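PDB 3MQ2: 16S rRNA methyltransferase from Streptomyces sp. DSM 40477, which methylates N1 of adenine 1408 in 16S rRNA, using S-adenosyl-L-methionine, and so confers resistance to aminoglycosides such as kanamycin, neomycin and apramycin. Local coordinates for residues L105-G109 with S110-G114. Sequence-based numbering, arbitrary orientation.
With SAH (S-adenosyl-L-homocysteine), chain C.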
ATOM      1  N   LEU A 105       2.252  -0.439  -2.920  1.00  6.31           N
ATOM      2  CA  LEU A 105       3.340   0.069  -3.759  1.00  7.70           C
ATOM      3  C   LEU A 105       4.477  -0.933  -3.883  1.00  9.40           C
ATOM      4  O   LEU A 105       5.021  -1.384  -2.890  1.00  9.09           O
ATOM      5  CB  LEU A 105       3.875   1.396  -3.211  1.00  6.85           C
ATOM      6  CG  LEU A 105       2.862   2.509  -2.932  1.00 10.28           C
ATOM      7  CD1 LEU A 105       3.597   3.789  -2.554  1.00 12.02           C
ATOM      8  CD2 LEU A 105       1.977   2.748  -4.140  1.00 13.28           C
ATOM      9  N   MET A 106       4.833  -1.272  -5.116  1.00  6.60           N
ATOM     10  CA  MET A 106       5.943  -2.196  -5.386  1.00  9.51           C
ATOM     11  C   MET A 106       5.839  -3.523  -4.645  1.00  8.41           C
ATOM     12  O   MET A 106       6.816  -3.960  -4.040  1.00 10.38           O
ATOM     13  CB  MET A 106       7.290  -1.548  -5.027  1.00 16.65           C
ATOM     14  CG  MET A 106       7.342  -0.060  -5.226  1.00 21.51           C
ATOM     15  SD  MET A 106       7.194   0.295  -6.977  1.00 25.28           S
ATOM     16  CE  MET A 106       8.819  -0.225  -7.523  1.00 29.52           C
ATOM     17  N   PRO A 107       4.677  -4.191  -4.713  1.00  6.18           N
ATOM     18  CA  PRO A 107       4.544  -5.436  -3.954  1.00  8.96           C
ATOM     19  C   PRO A 107       5.409  -6.553  -4.520  1.00 11.33           C
ATOM     20  O   PRO A 107       5.722  -6.572  -5.716  1.00 10.41           O
ATOM     21  CB  PRO A 107       3.062  -5.784  -4.125  1.00  9.53           C
ATOM     22  CG  PRO A 107       2.716  -5.203  -5.472  1.00  9.61           C
ATOM     23  CD  PRO A 107       3.459  -3.889  -5.491  1.00  7.60           C
ATOM     24  N   TRP A 108       5.800  -7.475  -3.646  1.00  7.92           N
ATOM     25  CA  TRP A 108       6.354  -8.749  -4.081  1.00  6.63           C
ATOM     26  C   TRP A 108       5.812  -9.843  -3.169  1.00 10.78           C
ATOM     27  O   TRP A 108       5.067  -9.554  -2.227  1.00 12.40           O
ATOM     28  CB  TRP A 108       7.895  -8.733  -4.120  1.00  8.34           C
ATOM     29  CG  TRP A 108       8.615  -8.450  -2.818  1.00  9.43           C
ATOM     30  CD1 TRP A 108       8.986  -7.226  -2.329  1.00 14.38           C
ATOM     31  CD2 TRP A 108       9.086  -9.419  -1.875  1.00 10.41           C
ATOM     32  NE1 TRP A 108       9.652  -7.382  -1.125  1.00 14.04           N
ATOM     33  CE2 TRP A 108       9.717  -8.717  -0.828  1.00 12.14           C
ATOM     34  CE3 TRP A 108       9.039 -10.818  -1.818  1.00 15.47           C
ATOM     35  CZ2 TRP A 108      10.292  -9.366   0.271  1.00 16.22           C
ATOM     36  CZ3 TRP A 108       9.605 -11.463  -0.718  1.00 19.88           C
ATOM     37  CH2 TRP A 108      10.229 -10.733   0.305  1.00 18.86           C
ATOM     38  N   GLY A 109       6.161 -11.091  -3.458  1.00  8.37           N
ATOM     39  CA  GLY A 109       5.683 -12.193  -2.639  1.00 13.15           C
ATOM     40  C   GLY A 109       4.186 -12.380  -2.783  1.00 11.96           C
ATOM     41  O   GLY A 109       3.623 -12.131  -3.845  1.00  9.35           O
ATOM     42  N   SER A 110       3.535 -12.805  -1.707  1.00 12.98           N
ATOM     43  CA  SER A 110       2.127 -13.173  -1.793  1.00 13.49           C
ATOM     44  C   SER A 110       1.238 -11.960  -2.044  1.00 10.92           C
ATOM     45  O   SER A 110       0.165 -12.094  -2.619  1.00 12.76           O
ATOM     46  CB  SER A 110       1.681 -13.906  -0.520  1.00 12.62           C
ATOM     47  OG  SER A 110       1.712 -13.043   0.606  1.00 13.64           O
ATOM     48  N   LEU A 111       1.692 -10.782  -1.627  1.00 10.72           N
ATOM     49  CA  LEU A 111       0.933  -9.557  -1.881  1.00 10.49           C
ATOM     50  C   LEU A 111       0.891  -9.264  -3.384  1.00 11.69           C
ATOM     51  O   LEU A 111      -0.120  -8.806  -3.911  1.00 10.70           O
ATOM     52  CB  LEU A 111       1.529  -8.374  -1.115  1.00 10.36           C
ATOM     53  CG  LEU A 111       0.821  -7.019  -1.263  1.00 12.41           C
ATOM     54  CD1 LEU A 111      -0.652  -7.145  -0.945  1.00 15.03           C
ATOM     55  CD2 LEU A 111       1.482  -5.971  -0.366  1.00 16.56           C
ATOM     56  N   LEU A 112       1.994  -9.537  -4.071  1.00  9.34           N
ATOM     57  CA  LEU A 112       2.022  -9.322  -5.517  1.00  8.70           C
ATOM     58  C   LEU A 112       1.120 -10.354  -6.180  1.00 12.70           C
ATOM     59  O   LEU A 112       0.313 -10.029  -7.043  1.00 11.51           O
ATOM     60  CB  LEU A 112       3.461  -9.415  -6.050  1.00 10.82           C
ATOM     61  CG  LEU A 112       3.619  -9.489  -7.579  1.00  8.64           C
ATOM     62  CD1 LEU A 112       2.927  -8.311  -8.251  1.00 11.09           C
ATOM     63  CD2 LEU A 112       5.095  -9.543  -7.948  1.00 12.43           C
ATOM     64  N   ARG A 113       1.247 -11.611  -5.771  1.00 12.69           N
ATOM     65  CA  ARG A 113       0.389 -12.635  -6.337  1.00 14.51           C
ATOM     66  C   ARG A 113      -1.069 -12.217  -6.155  1.00 16.09           C
ATOM     67  O   ARG A 113      -1.897 -12.354  -7.065  1.00 16.81           O
ATOM     68  CB  ARG A 113       0.668 -13.986  -5.674  1.00 16.61           C
ATOM     69  CG  ARG A 113      -0.048 -15.148  -6.335  1.00 18.64           C
ATOM     70  CD  ARG A 113       0.399 -16.486  -5.756  1.00 30.11           C
ATOM     71  NE  ARG A 113      -0.155 -16.732  -4.425  1.00 39.51           N
ATOM     72  CZ  ARG A 113       0.535 -16.620  -3.295  1.00 44.95           C
ATOM     73  NH1 ARG A 113       1.814 -16.263  -3.327  1.00 52.80           N
ATOM     74  NH2 ARG A 113      -0.051 -16.865  -2.131  1.00 41.96           N
ATOM     75  N   GLY A 114      -1.368 -11.666  -4.983  1.00 12.86           N
ATOM     76  CA  GLY A 114      -2.715 -11.230  -4.658  1.00 13.81           C
ATOM     77  C   GLY A 114      -3.243 -10.134  -5.570  1.00 14.71           C
ATOM     78  O   GLY A 114      -4.393 -10.191  -6.025  1.00 13.23           O
TER
HETATM   79  N   SAH C 216       5.803  -0.351  -0.412  0.62  5.86           N
HETATM   80  CA  SAH C 216       7.134  -0.297   0.167  0.62 13.22           C
HETATM   81  CB  SAH C 216       7.740  -1.693   0.290  0.62  9.82           C
HETATM   82  CG  SAH C 216       7.556  -2.570  -0.944  0.62 13.11           C
HETATM   83  SD  SAH C 216       8.606  -4.043  -0.873  0.62 17.41           S
HETATM   84  C   SAH C 216       8.016   0.587  -0.693  0.62 21.89           C
HETATM   85  O   SAH C 216       9.161   0.874  -0.343  0.62 22.72           O
HETATM   86  OXT SAH C 216       7.586   1.021  -1.762  0.62 14.06           O
HETATM   87  C5' SAH C 216       7.100  -5.017  -0.623  0.62 13.49           C
HETATM   88  C4' SAH C 216       6.725  -5.114   0.851  0.62  9.21           C
HETATM   89  O4' SAH C 216       5.534  -5.862   0.973  0.62 13.42           O
HETATM   90  C3' SAH C 216       7.775  -5.843   1.692  0.62 12.13           C
HETATM   91  O3' SAH C 216       8.101  -5.052   2.808  0.62 13.20           O
HETATM   92  C2' SAH C 216       7.112  -7.106   2.195  0.62 12.97           C
HETATM   93  O2' SAH C 216       7.464  -7.371   3.541  0.62 14.44           O
HETATM   94  C1' SAH C 216       5.645  -6.750   2.069  0.62 10.71           C
HETATM   95  N9  SAH C 216       4.759  -7.899   1.844  0.62 15.81           N
HETATM   96  C8  SAH C 216       4.852  -8.895   0.908  0.62 11.25           C
HETATM   97  N7  SAH C 216       3.787  -9.729   1.075  0.62 16.73           N
HETATM   98  C5  SAH C 216       3.032  -9.255   2.101  0.62 12.80           C
HETATM   99  C6  SAH C 216       1.858  -9.693   2.694  0.62 12.30           C
HETATM  100  N6  SAH C 216       1.242 -10.790   2.260  0.62 11.46           N
HETATM  101  N1  SAH C 216       1.329  -8.970   3.738  0.62 13.59           N
HETATM  102  C2  SAH C 216       1.950  -7.828   4.198  0.62 14.33           C
HETATM  103  N3  SAH C 216       3.121  -7.396   3.617  0.62 11.22           N
HETATM  104  C4  SAH C 216       3.634  -8.104   2.583  0.62 13.81           C
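P107 packs on L111 and L112 where strand 99-105 of this Rossmann-like methyltransferase runs out and the chain runs along the cofactor into helix 109-116. The loop ahead of the helix already grips SAH: the SAH amino N donates to L105 O at 2.8 Å, while the W108 indole lies obliquely against the thioether, with CD1 3.4 Å from SAH C5'. G109, whose positive phi suits glycine, turns the chain into the helix, its N hydrogen-bonded to E151 OE2. Following the helix from S110, the first side chain reaches the adenine amino group. Its chi1 of 66° tucks OG between the backbone N and the carbonyl carbon, where it accepts a hydrogen bond from SAH N6 at 2.8 Å; E91 OE2 is a second hydrogen-bond partner of the same hydroxyl. L111 comes next and serves two surfaces: CB lies over the purine face, 3.4 Å from SAH N7, and CG rests against P107 CB at 3.8 Å. Its other neighbours include A90, whose backbone N also binds SAH. L112 points back toward the loop, crossing the proline side chain at about a right angle. CB meets W108 CA at 3.6 Å, and chi1 of 168° places the branched end against P107 O (CD2 at 3.8 Å), where it also touches L140 and V152. At R113 the backbone does the work: R113 N closes the first regular helical turn on G109 O, nearly straight at 169° and in the carbonyl plane, whereas L112 N reaches that oxygen only weakly. One residue on, G114 N repeats the pattern, donating to S110 O at 2.8 Å.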